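Local coordinates for fatty acid multifunctional protein (atmfp2) (PDB 2WTB), which catalyses steps of peroxisomal fatty acid beta-oxidation, combining enoyl-CoA hydratase activity on long chains with NAD-dependent 3-hydroxyacyl-CoA dehydrogenase activity on chains of varied length, at residues A[461-466]-A[488-493]; A[447-452]-A[494-499]; A[297-302]-A[647-652]. One frame throughout, in Å; residues are numbered along the deposited sequence.

Contact 1: residues A[461-466]-A[488-493]; sequences EIVRTN and VVVGNC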
ATOM      1  N   GLU A 461       6.633 -11.858  -4.146  1.00 53.16           N
ATOM      2  CA  GLU A 461       8.065 -12.075  -4.009  1.00 58.30           C
ATOM      3  C   GLU A 461       8.649 -12.656  -5.289  1.00 51.49           C
ATOM      4  O   GLU A 461       8.367 -13.798  -5.645  1.00 60.33           O
ATOM      5  CB  GLU A 461       8.367 -13.011  -2.838  1.00 50.31           C
ATOM      6  CG  GLU A 461       8.618 -12.310  -1.517  1.00 54.41           C
ATOM      7  CD  GLU A 461       9.085 -13.270  -0.433  1.00 67.20           C
ATOM      8  OE1 GLU A 461       8.745 -14.472  -0.511  1.00 67.45           O
ATOM      9  OE2 GLU A 461       9.792 -12.824   0.496  1.00 61.77           O
ATOM     10  N   ILE A 462       9.451 -11.857  -5.985  1.00 48.80           N
ATOM     11  CA  ILE A 462      10.199 -12.348  -7.136  1.00 47.01           C
ATOM     12  C   ILE A 462      11.526 -12.902  -6.644  1.00 48.58           C
ATOM     13  O   ILE A 462      12.425 -12.146  -6.276  1.00 59.81           O
ATOM     14  CB  ILE A 462      10.456 -11.234  -8.169  1.00 46.17           C
ATOM     15  CG1 ILE A 462       9.139 -10.759  -8.778  1.00 44.16           C
ATOM     16  CG2 ILE A 462      11.387 -11.722  -9.261  1.00 41.98           C
ATOM     17  CD1 ILE A 462       9.306  -9.637  -9.767  1.00 45.17           C
ATOM     18  N   VAL A 463      11.635 -14.225  -6.619  1.00 46.45           N
ATOM     19  CA  VAL A 463      12.831 -14.885  -6.108  1.00 52.46           C
ATOM     20  C   VAL A 463      13.830 -15.173  -7.225  1.00 51.16           C
ATOM     21  O   VAL A 463      13.593 -16.028  -8.079  1.00 51.61           O
ATOM     22  CB  VAL A 463      12.484 -16.202  -5.389  1.00 58.03           C
ATOM     23  CG1 VAL A 463      13.737 -16.833  -4.811  1.00 58.91           C
ATOM     24  CG2 VAL A 463      11.456 -15.953  -4.294  1.00 67.58           C
ATOM     25  N   ARG A 464      14.948 -14.455  -7.207  1.00 44.35           N
ATOM     26  CA  ARG A 464      15.993 -14.635  -8.207  1.00 47.50           C
ATOM     27  C   ARG A 464      17.027 -15.631  -7.700  1.00 40.12           C
ATOM     28  O   ARG A 464      17.195 -15.801  -6.496  1.00 46.07           O
ATOM     29  CB  ARG A 464      16.685 -13.300  -8.496  1.00 40.15           C
ATOM     30  CG  ARG A 464      17.842 -13.020  -7.551  1.00 49.31           C
ATOM     31  CD  ARG A 464      17.895 -11.570  -7.106  1.00 53.77           C
ATOM     32  NE  ARG A 464      18.646 -10.728  -8.027  1.00 61.98           N
ATOM     33  CZ  ARG A 464      19.323  -9.649  -7.654  1.00 59.30           C
ATOM     34  NH1 ARG A 464      19.349  -9.294  -6.379  1.00 37.99           N
ATOM     35  NH2 ARG A 464      19.984  -8.930  -8.554  1.00 68.62           N
ATOM     36  N   THR A 465      17.721 -16.289  -8.620  1.00 52.80           N
ATOM     37  CA  THR A 465      18.836 -17.146  -8.247  1.00 48.24           C
ATOM     38  C   THR A 465      20.119 -16.498  -8.733  1.00 48.81           C
ATOM     39  O   THR A 465      20.101 -15.360  -9.201  1.00 52.92           O
ATOM     40  CB  THR A 465      18.719 -18.546  -8.865  1.00 58.70           C
ATOM     41  OG1 THR A 465      17.363 -18.998  -8.781  1.00 70.49           O
ATOM     42  CG2 THR A 465      19.610 -19.521  -8.123  1.00 74.34           C
ATOM     43  N   ASN A 466      21.230 -17.218  -8.613  1.00 53.59           N
ATOM     44  CA  ASN A 466      22.496 -16.772  -9.176  1.00 52.05           C
ATOM     45  C   ASN A 466      22.445 -16.855 -10.694  1.00 54.14           C
ATOM     46  O   ASN A 466      23.255 -16.245 -11.389  1.00 57.39           O
ATOM     47  CB  ASN A 466      23.645 -17.640  -8.664  1.00 59.75           C
ATOM     48  CG  ASN A 466      23.656 -17.765  -7.158  1.00 69.04           C
ATOM     49  OD1 ASN A 466      23.794 -18.864  -6.616  1.00 77.25           O
ATOM     50  ND2 ASN A 466      23.509 -16.638  -6.468  1.00 61.47           N
ATOM     51  N   VAL A 488       8.698  -7.285  -4.711  1.00 47.41           N
ATOM     52  CA  VAL A 488      10.046  -7.134  -4.188  1.00 53.76           C
ATOM     53  C   VAL A 488      10.906  -8.252  -4.763  1.00 53.59           C
ATOM     54  O   VAL A 488      10.467  -9.400  -4.850  1.00 56.76           O
ATOM     55  CB  VAL A 488      10.087  -7.176  -2.646  1.00 53.95           C
ATOM     56  CG1 VAL A 488       9.539  -5.885  -2.070  1.00 60.16           C
ATOM     57  CG2 VAL A 488       9.317  -8.377  -2.123  1.00 57.25           C
ATOM     58  N   VAL A 489      12.122  -7.914  -5.178  1.00 47.70           N
ATOM     59  CA  VAL A 489      13.030  -8.904  -5.747  1.00 39.02           C
ATOM     60  C   VAL A 489      13.968  -9.443  -4.678  1.00 38.73           C
ATOM     61  O   VAL A 489      14.908  -8.768  -4.264  1.00 55.16           O
ATOM     62  CB  VAL A 489      13.854  -8.319  -6.914  1.00 47.27           C
ATOM     63  CG1 VAL A 489      14.853  -9.344  -7.420  1.00 55.12           C
ATOM     64  CG2 VAL A 489      12.934  -7.862  -8.038  1.00 40.55           C
ATOM     65  N   VAL A 490      13.707 -10.666  -4.232  1.00 43.14           N
ATOM     66  CA  VAL A 490      14.497 -11.266  -3.163  1.00 55.49           C
ATOM     67  C   VAL A 490      15.363 -12.410  -3.678  1.00 62.55           C
ATOM     68  O   VAL A 490      15.142 -12.925  -4.776  1.00 64.96           O
ATOM     69  CB  VAL A 490      13.603 -11.764  -2.005  1.00 53.53           C
ATOM     70  CG1 VAL A 490      12.794 -10.612  -1.433  1.00 50.97           C
ATOM     71  CG2 VAL A 490      12.685 -12.885  -2.477  1.00 48.94           C
ATOM     72  N   GLY A 491      16.353 -12.797  -2.877  1.00 59.46           N
ATOM     73  CA  GLY A 491      17.290 -13.836  -3.262  1.00 51.92           C
ATOM     74  C   GLY A 491      16.841 -15.219  -2.838  1.00 59.11           C
ATOM     75  O   GLY A 491      15.947 -15.363  -2.005  1.00 65.36           O
ATOM     76  N   ASN A 492      17.463 -16.241  -3.413  1.00 54.97           N
ATOM     77  CA  ASN A 492      17.105 -17.619  -3.107  1.00 59.12           C
ATOM     78  C   ASN A 492      17.740 -18.106  -1.810  1.00 63.05           C
ATOM     79  O   ASN A 492      18.959 -18.225  -1.703  1.00 73.02           O
ATOM     80  CB  ASN A 492      17.484 -18.544  -4.266  1.00 68.81           C
ATOM     81  CG  ASN A 492      16.949 -19.953  -4.089  1.00 77.92           C
ATOM     82  OD1 ASN A 492      16.389 -20.293  -3.048  1.00 85.76           O
ATOM     83  ND2 ASN A 492      17.120 -20.781  -5.112  1.00 87.11           N
ATOM     84  N   CYS A 493      16.894 -18.383  -0.825  1.00 68.36           N
ATOM     85  CA  CYS A 493      17.340 -18.904   0.459  1.00 66.05           C
ATOM     86  C   CYS A 493      16.131 -19.392   1.243  1.00 73.07           C
ATOM     87  O   CYS A 493      14.988 -19.157   0.848  1.00 78.79           O
ATOM     88  CB  CYS A 493      18.077 -17.829   1.256  1.00 57.91           C
ATOM     89  SG  CYS A 493      17.017 -16.468   1.803  1.00 87.12           S
TER
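Ile462 and Val490 share the centre of a parallel strand pair. Its register is set by three backbone bonds: Ile462 N to Val488 O at 2.9 Å, Val490 N to Ile462 O at 2.8 Å, and Arg464 N to Val490 O at 2.9 Å. Because Ile462 binds Val488 with its N-H and Val490 with its carbonyl, spanning Val489, the pattern is that of parallel strands. The short axes still diverge by 37°, a marked twist.

The tight part is the buried run of Glu461 to Val463 against Val488 to Val490. On the face carrying Glu461, Val463, Val488 and Val490, with CG1 of Val490 anti to the carbonyl carbon (chi1 -59°), Val490 CG2 falls between the backbone N and the carbonyl carbon and meets Val463 CG2 at 3.8 Å. Glu461 extends its chain over the same methyl, while its CG lies 4.0 Å from Val488 CG2. Glu461 OE2 is held by two N-H groups, those of Ala497 and Val498, where helix 498-514 begins. On the other face, at the transition to the open end, the bent chain of Arg464 crosses Val489 at about a right angle, its CD 3.8 Å from Val489 CG1.

Toward Thr465 and Asn492 the strand pairing gives way to loop and the residues become partly exposed. These two side chains run side by side, but Thr465 OG1 and Asn492 ND2 stay 4.1 Å apart; the amide nitrogen instead binds Asp431.

The pair belongs to a beta-alpha-beta unit of the NAD-binding domain, in which helix 470-482 packs Leu477 against both Ile462 and Val489. Leu432 of helix 432-435 touches Val463 from the opposite face. Strand 459-464 lies between antiparallel 445-450 and parallel 486-491, the latter outermost within this chain.

Contact 2: residues A[447-452]-A[494-499]; sequences GAHFFS and TGFAVN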
ATOM      1  N   GLY A 447      11.498 -17.399  -9.247  1.00 60.32           N
ATOM      2  CA  GLY A 447      10.493 -17.622  -8.225  1.00 55.64           C
ATOM      3  C   GLY A 447       9.415 -16.555  -8.202  1.00 64.99           C
ATOM      4  O   GLY A 447       9.687 -15.387  -7.926  1.00 68.82           O
ATOM      5  N   ALA A 448       8.184 -16.958  -8.502  1.00 57.29           N
ATOM      6  CA  ALA A 448       7.039 -16.062  -8.408  1.00 49.99           C
ATOM      7  C   ALA A 448       6.212 -16.438  -7.182  1.00 62.91           C
ATOM      8  O   ALA A 448       5.269 -17.225  -7.267  1.00 59.74           O
ATOM      9  CB  ALA A 448       6.199 -16.136  -9.673  1.00 45.63           C
ATOM     10  N   HIS A 449       6.582 -15.876  -6.036  1.00 61.49           N
ATOM     11  CA  HIS A 449       5.996 -16.281  -4.767  1.00 61.67           C
ATOM     12  C   HIS A 449       4.805 -15.414  -4.381  1.00 65.67           C
ATOM     13  O   HIS A 449       4.946 -14.213  -4.159  1.00 73.58           O
ATOM     14  CB  HIS A 449       7.052 -16.251  -3.662  1.00 56.58           C
ATOM     15  CG  HIS A 449       6.611 -16.905  -2.391  1.00 70.21           C
ATOM     16  ND1 HIS A 449       6.401 -16.200  -1.226  1.00 80.64           N
ATOM     17  CD2 HIS A 449       6.334 -18.198  -2.104  1.00 73.17           C
ATOM     18  CE1 HIS A 449       6.019 -17.032  -0.274  1.00 80.13           C
ATOM     19  NE2 HIS A 449       5.968 -18.251  -0.781  1.00 74.70           N
ATOM     20  N   PHE A 450       3.632 -16.035  -4.307  1.00 60.05           N
ATOM     21  CA  PHE A 450       2.410 -15.334  -3.932  1.00 57.70           C
ATOM     22  C   PHE A 450       1.981 -15.710  -2.520  1.00 58.05           C
ATOM     23  O   PHE A 450       2.399 -16.734  -1.980  1.00 55.25           O
ATOM     24  CB  PHE A 450       1.274 -15.664  -4.902  1.00 58.15           C
ATOM     25  CG  PHE A 450       1.467 -15.108  -6.283  1.00 60.70           C
ATOM     26  CD1 PHE A 450       2.291 -15.749  -7.196  1.00 61.57           C
ATOM     27  CD2 PHE A 450       0.806 -13.955  -6.676  1.00 53.87           C
ATOM     28  CE1 PHE A 450       2.460 -15.244  -8.471  1.00 55.39           C
ATOM     29  CE2 PHE A 450       0.972 -13.446  -7.951  1.00 59.95           C
ATOM     30  CZ  PHE A 450       1.800 -14.091  -8.849  1.00 54.82           C
ATOM     31  N   PHE A 451       1.137 -14.876  -1.928  1.00 67.74           N
ATOM     32  CA  PHE A 451       0.593 -15.159  -0.610  1.00 67.95           C
ATOM     33  C   PHE A 451      -0.918 -15.311  -0.700  1.00 72.24           C
ATOM     34  O   PHE A 451      -1.605 -14.454  -1.253  1.00 85.14           O
ATOM     35  CB  PHE A 451       0.972 -14.049   0.371  1.00 69.57           C
ATOM     36  CG  PHE A 451       2.452 -13.817   0.474  1.00 70.56           C
ATOM     37  CD1 PHE A 451       3.117 -13.064  -0.481  1.00 61.36           C
ATOM     38  CD2 PHE A 451       3.181 -14.358   1.522  1.00 72.35           C
ATOM     39  CE1 PHE A 451       4.478 -12.852  -0.392  1.00 65.05           C
ATOM     40  CE2 PHE A 451       4.546 -14.148   1.619  1.00 69.06           C
ATOM     41  CZ  PHE A 451       5.194 -13.394   0.660  1.00 72.05           C
ATOM     42  N   SER A 452      -1.430 -16.416  -0.168  1.00 70.65           N
ATOM     43  CA  SER A 452      -2.863 -16.683  -0.199  1.00 72.95           C
ATOM     44  C   SER A 452      -3.614 -15.692   0.684  1.00 72.29           C
ATOM     45  O   SER A 452      -3.164 -15.378   1.787  1.00 67.30           O
ATOM     46  CB  SER A 452      -3.147 -18.116   0.256  1.00 80.07           C
ATOM     47  OG  SER A 452      -4.530 -18.410   0.182  1.00 96.99           O
ATOM     48  N   THR A 494      16.389 -20.068   2.355  1.00 68.91           N
ATOM     49  CA  THR A 494      15.326 -20.589   3.204  1.00 69.40           C
ATOM     50  C   THR A 494      14.305 -19.514   3.575  1.00 64.82           C
ATOM     51  O   THR A 494      14.607 -18.602   4.343  1.00 64.62           O
ATOM     52  CB  THR A 494      15.905 -21.196   4.492  1.00 70.81           C
ATOM     53  OG1 THR A 494      16.905 -22.168   4.156  1.00 62.63           O
ATOM     54  CG2 THR A 494      14.809 -21.853   5.313  1.00 76.00           C
ATOM     55  N   GLY A 495      13.102 -19.621   3.017  1.00 62.49           N
ATOM     56  CA  GLY A 495      12.020 -18.707   3.343  1.00 66.71           C
ATOM     57  C   GLY A 495      12.137 -17.336   2.699  1.00 69.45           C
ATOM     58  O   GLY A 495      11.434 -16.398   3.086  1.00 67.91           O
ATOM     59  N   PHE A 496      13.023 -17.219   1.716  1.00 57.74           N
ATOM     60  CA  PHE A 496      13.237 -15.962   1.007  1.00 51.91           C
ATOM     61  C   PHE A 496      13.345 -14.768   1.958  1.00 52.73           C
ATOM     62  O   PHE A 496      14.297 -14.668   2.732  1.00 58.23           O
ATOM     63  CB  PHE A 496      12.127 -15.733  -0.021  1.00 50.53           C
ATOM     64  CG  PHE A 496      11.774 -16.959  -0.813  1.00 54.15           C
ATOM     65  CD1 PHE A 496      12.766 -17.739  -1.384  1.00 57.77           C
ATOM     66  CD2 PHE A 496      10.452 -17.328  -0.993  1.00 65.53           C
ATOM     67  CE1 PHE A 496      12.447 -18.869  -2.114  1.00 53.32           C
ATOM     68  CE2 PHE A 496      10.125 -18.457  -1.724  1.00 65.74           C
ATOM     69  CZ  PHE A 496      11.124 -19.229  -2.285  1.00 58.01           C
ATOM     70  N   ALA A 497      12.367 -13.869   1.900  1.00 57.05           N
ATOM     71  CA  ALA A 497      12.385 -12.669   2.734  1.00 60.93           C
ATOM     72  C   ALA A 497      11.250 -12.630   3.756  1.00 64.45           C
ATOM     73  O   ALA A 497      11.493 -12.552   4.957  1.00 63.92           O
ATOM     74  CB  ALA A 497      12.356 -11.418   1.869  1.00 56.42           C
ATOM     75  N   VAL A 498      10.015 -12.682   3.269  1.00 69.96           N
ATOM     76  CA  VAL A 498       8.839 -12.516   4.122  1.00 72.98           C
ATOM     77  C   VAL A 498       8.718 -13.588   5.205  1.00 69.92           C
ATOM     78  O   VAL A 498       8.715 -13.279   6.395  1.00 62.21           O
ATOM     79  CB  VAL A 498       7.544 -12.490   3.289  1.00 66.19           C
ATOM     80  CG1 VAL A 498       6.334 -12.346   4.197  1.00 61.42           C
ATOM     81  CG2 VAL A 498       7.596 -11.362   2.271  1.00 53.61           C
ATOM     82  N   ASN A 499       8.614 -14.846   4.789  1.00 72.42           N
ATOM     83  CA  ASN A 499       8.455 -15.948   5.730  1.00 59.73           C
ATOM     84  C   ASN A 499       9.661 -16.150   6.641  1.00 60.86           C
ATOM     85  O   ASN A 499       9.506 -16.437   7.824  1.00 57.04           O
ATOM     86  CB  ASN A 499       8.125 -17.245   4.991  1.00 61.65           C
ATOM     87  CG  ASN A 499       6.729 -17.237   4.407  1.00 72.41           C
ATOM     88  OD1 ASN A 499       6.341 -18.153   3.682  1.00 77.27           O
ATOM     89  ND2 ASN A 499       5.964 -16.199   4.722  1.00 76.69           N
TER
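His449 and Phe496 meet because the histidine CG is anti to its backbone N (chi1 -169°), whereas the phenylalanine CG is turned beside its own N (chi1 -43°). The result is a T-shaped pair. Phe496 presents its edge to one face of the imidazole, with centroids 5.2 Å apart and planes at 70°. The nearest approach, 3.8 Å from Phe496 CE2 to His449 CD2, falls near the rim of the imidazole and not over its centre.

Phe451 makes the second point of contact. The far end of its ring meets the branched end of Val498: Phe451 CZ lies 3.5 Å from Val498 CG2 and Phe451 CE2 3.6 Å from Val498 CG1, so both methyls touch the ring. Asn499 ND2 stands in the plane of that ring, 4.0 Å from Phe451 CE2.

Strand 445-450 of the NAD-binding domain, together with Phe451, thus packs on the loop before helix 498-514 and on its first residues, which lead into the C-terminal part of the dehydrogenase. With no hydrogen bond between the segments, their adhesion is aromatic and apolar, while His449 NE2 binds Ser428, a bond that would help fix the rotation of the imidazole.

Contact 3: residues A[297-302]-A[647-652]; sequences AKVPGV and IAVKAA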
ATOM      1  N   ALA A 297      10.970  -1.659  -7.135  1.00 58.46           N
ATOM      2  CA  ALA A 297      11.235  -2.089  -8.503  1.00 56.63           C
ATOM      3  C   ALA A 297      12.629  -1.671  -8.958  1.00 61.72           C
ATOM      4  O   ALA A 297      13.044  -1.972 -10.076  1.00 61.99           O
ATOM      5  CB  ALA A 297      10.180  -1.532  -9.444  1.00 47.45           C
ATOM      6  N   LYS A 298      13.348  -0.975  -8.086  1.00 66.66           N
ATOM      7  CA  LYS A 298      14.703  -0.541  -8.399  1.00 66.86           C
ATOM      8  C   LYS A 298      15.736  -1.518  -7.848  1.00 64.17           C
ATOM      9  O   LYS A 298      16.102  -1.452  -6.676  1.00 67.89           O
ATOM     10  CB  LYS A 298      14.955   0.869  -7.862  1.00 47.43           C
ATOM     11  CG  LYS A 298      16.384   1.348  -8.035  1.00 89.05           C
ATOM     12  CD  LYS A 298      16.479   2.855  -7.883  1.00 97.71           C
ATOM     13  CE  LYS A 298      15.635   3.565  -8.929  1.00101.67           C
ATOM     14  NZ  LYS A 298      15.732   5.047  -8.812  1.00105.54           N
ATOM     15  N   VAL A 299      16.198  -2.426  -8.702  1.00 57.31           N
ATOM     16  CA  VAL A 299      17.184  -3.426  -8.310  1.00 43.06           C
ATOM     17  C   VAL A 299      18.476  -3.248  -9.101  1.00 58.69           C
ATOM     18  O   VAL A 299      18.547  -3.619 -10.275  1.00 56.83           O
ATOM     19  CB  VAL A 299      16.649  -4.851  -8.536  1.00 48.63           C
ATOM     20  CG1 VAL A 299      17.640  -5.884  -8.014  1.00 42.25           C
ATOM     21  CG2 VAL A 299      15.293  -5.018  -7.871  1.00 43.10           C
ATOM     22  N   PRO A 300      19.507  -2.677  -8.457  1.00 57.51           N
ATOM     23  CA  PRO A 300      20.796  -2.397  -9.100  1.00 59.32           C
ATOM     24  C   PRO A 300      21.402  -3.644  -9.731  1.00 60.07           C
ATOM     25  O   PRO A 300      21.311  -4.732  -9.157  1.00 55.22           O
ATOM     26  CB  PRO A 300      21.671  -1.923  -7.938  1.00 42.91           C
ATOM     27  CG  PRO A 300      20.712  -1.407  -6.932  1.00 46.27           C
ATOM     28  CD  PRO A 300      19.500  -2.277  -7.041  1.00 43.84           C
ATOM     29  N   GLY A 301      22.013  -3.478 -10.901  1.00 55.33           N
ATOM     30  CA  GLY A 301      22.613  -4.588 -11.619  1.00 38.88           C
ATOM     31  C   GLY A 301      21.594  -5.453 -12.335  1.00 53.59           C
ATOM     32  O   GLY A 301      21.934  -6.499 -12.886  1.00 58.04           O
ATOM     33  N   VAL A 302      20.338  -5.019 -12.326  1.00 44.16           N
ATOM     34  CA  VAL A 302      19.268  -5.749 -12.994  1.00 47.24           C
ATOM     35  C   VAL A 302      18.364  -4.805 -13.783  1.00 54.26           C
ATOM     36  O   VAL A 302      18.057  -5.059 -14.949  1.00 55.29           O
ATOM     37  CB  VAL A 302      18.411  -6.547 -11.990  1.00 48.40           C
ATOM     38  CG1 VAL A 302      17.100  -6.991 -12.630  1.00 38.37           C
ATOM     39  CG2 VAL A 302      19.184  -7.740 -11.462  1.00 45.23           C
ATOM     40  N   ILE A 647      20.235 -10.838   0.637  1.00 54.90           N
ATOM     41  CA  ILE A 647      18.980 -11.437   0.205  1.00 51.26           C
ATOM     42  C   ILE A 647      17.997 -10.356  -0.222  1.00 59.63           C
ATOM     43  O   ILE A 647      17.246 -10.528  -1.181  1.00 57.78           O
ATOM     44  CB  ILE A 647      18.351 -12.295   1.312  1.00 56.16           C
ATOM     45  CG1 ILE A 647      19.272 -13.467   1.652  1.00 58.65           C
ATOM     46  CG2 ILE A 647      16.983 -12.806   0.882  1.00 37.72           C
ATOM     47  CD1 ILE A 647      19.458 -14.438   0.509  1.00 53.51           C
ATOM     48  N   ALA A 648      18.010  -9.239   0.499  1.00 66.55           N
ATOM     49  CA  ALA A 648      17.179  -8.093   0.154  1.00 56.37           C
ATOM     50  C   ALA A 648      18.051  -6.975  -0.393  1.00 60.47           C
ATOM     51  O   ALA A 648      19.149  -6.727   0.110  1.00 64.63           O
ATOM     52  CB  ALA A 648      16.400  -7.616   1.363  1.00 39.87           C
ATOM     53  N   VAL A 649      17.556  -6.303  -1.425  1.00 64.25           N
ATOM     54  CA  VAL A 649      18.321  -5.266  -2.105  1.00 65.95           C
ATOM     55  C   VAL A 649      18.606  -4.079  -1.197  1.00 64.50           C
ATOM     56  O   VAL A 649      19.717  -3.553  -1.175  1.00 59.96           O
ATOM     57  CB  VAL A 649      17.581  -4.759  -3.354  1.00 61.23           C
ATOM     58  CG1 VAL A 649      18.194  -3.456  -3.846  1.00 62.36           C
ATOM     59  CG2 VAL A 649      17.596  -5.819  -4.441  1.00 53.92           C
ATOM     60  N   LYS A 650      17.591  -3.663  -0.448  1.00 68.67           N
ATOM     61  CA  LYS A 650      17.694  -2.476   0.385  1.00 62.89           C
ATOM     62  C   LYS A 650      16.741  -2.576   1.571  1.00 68.44           C
ATOM     63  O   LYS A 650      15.704  -3.236   1.490  1.00 69.89           O
ATOM     64  CB  LYS A 650      17.375  -1.231  -0.441  1.00 48.92           C
ATOM     65  CG  LYS A 650      15.948  -1.187  -0.956  1.00 52.62           C
ATOM     66  CD  LYS A 650      15.724  -0.000  -1.878  1.00 65.85           C
ATOM     67  CE  LYS A 650      16.163  -0.309  -3.302  1.00 60.75           C
ATOM     68  NZ  LYS A 650      15.269  -1.312  -3.948  1.00 55.28           N
ATOM     69  N   ALA A 651      17.099  -1.921   2.670  1.00 60.66           N
ATOM     70  CA  ALA A 651      16.291  -1.965   3.883  1.00 62.04           C
ATOM     71  C   ALA A 651      14.825  -1.637   3.600  1.00 66.12           C
ATOM     72  O   ALA A 651      13.923  -2.304   4.108  1.00 58.95           O
ATOM     73  CB  ALA A 651      16.856  -1.013   4.929  1.00 55.81           C
ATOM     74  N   ALA A 652      14.594  -0.614   2.780  1.00 59.59           N
ATOM     75  CA  ALA A 652      13.240  -0.152   2.494  1.00 67.45           C
ATOM     76  C   ALA A 652      12.372  -1.240   1.867  1.00 70.95           C
ATOM     77  O   ALA A 652      11.144  -1.177   1.938  1.00 76.48           O
ATOM     78  CB  ALA A 652      13.274   1.082   1.607  1.00 71.39           C
TER
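Val649 and Lys650 make the first shell, one through methyls and the other through its charged end. Val649 splits its branches between two partners: CG2 lies 3.6 Å from Val299 CG1, and CG1 reaches the CD corner of the Pro300 ring, also at 3.6 Å. Beside them, Lys650 NZ gives a hydrogen bond of 2.9 Å to Lys298 O, arriving tilted 26° from the carbonyl plane. The lysine gets there by folding back: its last two torsions are both bent (chi3 84°, chi4 69°), which brings CE to 3.6 Å from the same Lys298 O.

Lys650 occupies the N-cap position of helix 651-662, so the contact ties the start of a C-terminal helix to the loop between helix 281-294 and strand 315-318, a strand of the NAD-binding sheet.

Further out, Lys650 NZ also bonds Gly295 O and forms a salt bridge with Asp653 OD2 in the first turn of its own helix, giving the ammonium three oxygen partners. The loop itself is held by Thr303 OG1, which binds Val299 N, by Asp304 OD2, which binds Gly301 N, and by a weak bond of 3.1 Å from Val302 N to Val299 O.

Contacts 1 and 2 are buried, whereas contact 3 lies at the surface. The first two reach the same sheet: strands 445-450 and 459-464 are antiparallel neighbours, joined by a probable hydrogen bond from Val463 N to Gly447 O (2.6 Å), and segment 494-499 continues the chain directly from 488-493. Contact 3 meets the edge of contact 1, where Gly491 N lies 3.0 Å from Ile647 O, a probable hydrogen bond, and Val302 packs on Arg464. The chemistry shifts accordingly: main-chain bonding within the sheet, aromatic and apolar packing between sheet and helix start, and a charged lysine on a loop carbonyl beside valine methyls at the periphery.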